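Local coordinates for lytic polysaccharide monooxygenase (Neurospora crassa, PDB 4QI8), which probably uses an active-site copper to cleave cellulose oxidatively at its beta-1,4-glucosidic bonds, taking electrons from a reduced donor, at residues Ala81-Gly86 / Asn90-Glu95. Numbering follows the deposited sequence. Where two conformers were deposited one is given.
Sequences ARVPDG and NSWTGE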
loop_
_atom_site.group_PDB
_atom_site.type_symbol
_atom_site.label_atom_id
_atom_site.label_comp_id
_atom_site.label_asym_id
_atom_site.label_seq_id
_atom_site.Cartn_x
_atom_site.Cartn_y
_atom_site.Cartn_z
ATOM N N ALA A 81 -7.568 -6.000 -1.503
ATOM C CA ALA A 81 -8.917 -6.213 -0.977
ATOM C C ALA A 81 -9.813 -6.587 -2.139
ATOM O O ALA A 81 -9.835 -5.894 -3.153
ATOM C CB ALA A 81 -9.440 -4.966 -0.278
ATOM N N ARG A 82 -10.560 -7.677 -1.986
ATOM C CA ARG A 82 -11.399 -8.171 -3.065
ATOM C C ARG A 82 -12.810 -7.598 -2.986
ATOM O O ARG A 82 -13.521 -7.742 -1.988
ATOM C CB ARG A 82 -11.469 -9.697 -3.042
ATOM C CG ARG A 82 -12.197 -10.263 -4.248
ATOM C CD ARG A 82 -12.230 -11.778 -4.238
ATOM N NE ARG A 82 -12.897 -12.342 -5.412
ATOM C CZ ARG A 82 -14.215 -12.433 -5.571
ATOM N NH1 ARG A 82 -15.053 -12.003 -4.635
ATOM N NH2 ARG A 82 -14.704 -12.978 -6.675
ATOM N N VAL A 83 -13.233 -6.975 -4.074
ATOM C CA VAL A 83 -14.580 -6.449 -4.170
ATOM C C VAL A 83 -15.588 -7.612 -4.123
ATOM O O VAL A 83 -15.418 -8.583 -4.848
ATOM C CB VAL A 83 -14.751 -5.690 -5.492
ATOM C CG1 VAL A 83 -16.162 -5.151 -5.609
ATOM C CG2 VAL A 83 -13.724 -4.558 -5.628
ATOM N N PRO A 84 -16.639 -7.521 -3.280
ATOM C CA PRO A 84 -17.612 -8.614 -3.228
ATOM C C PRO A 84 -18.306 -8.840 -4.555
ATOM O O PRO A 84 -18.535 -7.898 -5.321
ATOM C CB PRO A 84 -18.633 -8.131 -2.193
ATOM C CG PRO A 84 -17.915 -7.152 -1.368
ATOM C CD PRO A 84 -16.942 -6.477 -2.287
ATOM N N ASP A 85 -18.658 -10.094 -4.806
ATOM C CA ASP A 85 -19.427 -10.445 -5.987
ATOM C C ASP A 85 -20.684 -9.589 -6.046
ATOM O O ASP A 85 -21.384 -9.419 -5.049
ATOM C CB ASP A 85 -19.819 -11.924 -5.961
ATOM C CG ASP A 85 -18.633 -12.853 -6.152
ATOM O OD1 ASP A 85 -17.519 -12.369 -6.454
ATOM O OD2 ASP A 85 -18.823 -14.080 -6.002
ATOM N N GLY A 86 -20.951 -9.019 -7.212
ATOM C CA GLY A 86 -22.160 -8.240 -7.409
ATOM C C GLY A 86 -22.017 -6.764 -7.095
ATOM O O GLY A 86 -22.937 -5.986 -7.358
ATOM N N ASN A 90 -15.978 0.446 -9.012
ATOM C CA ASN A 90 -15.947 1.909 -9.011
ATOM C C ASN A 90 -16.610 2.486 -7.776
ATOM O O ASN A 90 -16.246 3.563 -7.323
ATOM C CB ASN A 90 -16.654 2.485 -10.237
ATOM C CG ASN A 90 -15.847 2.364 -11.510
ATOM O OD1 ASN A 90 -14.636 2.164 -11.486
ATOM N ND2 ASN A 90 -16.530 2.499 -12.640
ATOM N N SER A 91 -17.581 1.767 -7.234
ATOM C CA SER A 91 -18.367 2.264 -6.112
ATOM C C SER A 91 -17.855 1.753 -4.756
ATOM O O SER A 91 -18.275 2.238 -3.711
ATOM C CB SER A 91 -19.843 1.878 -6.300
ATOM O OG SER A 91 -20.381 2.409 -7.512
ATOM N N TRP A 92 -16.947 0.783 -4.773
ATOM C CA TRP A 92 -16.572 0.086 -3.540
ATOM C C TRP A 92 -15.407 0.772 -2.832
ATOM O O TRP A 92 -14.327 0.914 -3.394
ATOM C CB TRP A 92 -16.216 -1.358 -3.857
ATOM C CG TRP A 92 -16.173 -2.267 -2.670
ATOM C CD1 TRP A 92 -17.224 -2.667 -1.900
ATOM C CD2 TRP A 92 -15.017 -2.918 -2.131
ATOM N NE1 TRP A 92 -16.798 -3.527 -0.915
ATOM C CE2 TRP A 92 -15.446 -3.696 -1.033
ATOM C CE3 TRP A 92 -13.666 -2.930 -2.473
ATOM C CZ2 TRP A 92 -14.568 -4.477 -0.287
ATOM C CZ3 TRP A 92 -12.799 -3.705 -1.731
ATOM C CH2 TRP A 92 -13.252 -4.478 -0.660
ATOM N N THR A 93 -15.615 1.198 -1.591
ATOM C CA THR A 93 -14.575 1.941 -0.875
ATOM C C THR A 93 -13.565 1.044 -0.148
ATOM O O THR A 93 -12.456 1.476 0.157
ATOM C CB THR A 93 -15.190 2.908 0.137
ATOM O OG1 THR A 93 -15.885 2.157 1.134
ATOM C CG2 THR A 93 -16.164 3.848 -0.548
ATOM N N GLY A 94 -13.939 -0.199 0.134
ATOM C CA GLY A 94 -13.054 -1.106 0.841
ATOM C C GLY A 94 -13.135 -0.940 2.340
ATOM O O GLY A 94 -12.125 -0.980 3.034
ATOM N N GLU A 95 -14.346 -0.770 2.851
ATOM C CA GLU A 95 -14.527 -0.701 4.301
ATOM C C GLU A 95 -14.650 -2.085 4.932
ATOM O O GLU A 95 -14.900 -3.079 4.246
ATOM C CB GLU A 95 -15.675 0.234 4.653
ATOM C CG GLU A 95 -15.271 1.659 4.256
ATOM C CD GLU A 95 -16.290 2.737 4.561
ATOM O OE1 GLU A 95 -16.180 3.374 5.633
ATOM O OE2 GLU A 95 -17.168 2.987 3.708
#
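The indole of W92 packs against V83 and P84 just past strand 76-82, a compact example of how CH-pi contacts fasten a loop to the chain leaving a strand of the beta-sandwich. V83 CA stands over the six-membered ring, 3.9 Å from its centroid and only 7° off the normal. P84 CD sits above the five-membered ring on the same face, 3.3 Å from W92 NE1, with the proline crossing the indole at about a right angle. V83 adds a methyl, CG2 resting 3.6 Å from W92 CE3. At the far rim, A81 CB meets the ring edge in plane, 3.9 Å from W92 CH2. The opposite face is taken by G94 N, over the ring centre. With CG anti to the backbone N (chi1 -164°), the ring swings out across 81-84. Were W92 replaced by alanine, V83 and P84 would probably lose their aromatic partner and a gap would open between the two segments. Behind this shell, R82 makes a salt bridge to D85 OD1, with NH1 and NH2 both donating to it, linking the residues that flank V83 and P84. R21 NH2 hydrogen-bonds W92 O, and W99 NE1 hydrogen-bonds G94 O. Away from the copper site, the contact packs the loop joining strands 76-82 and 99-104 against the end of the former, where W92 also touches L137 of strand 134-144.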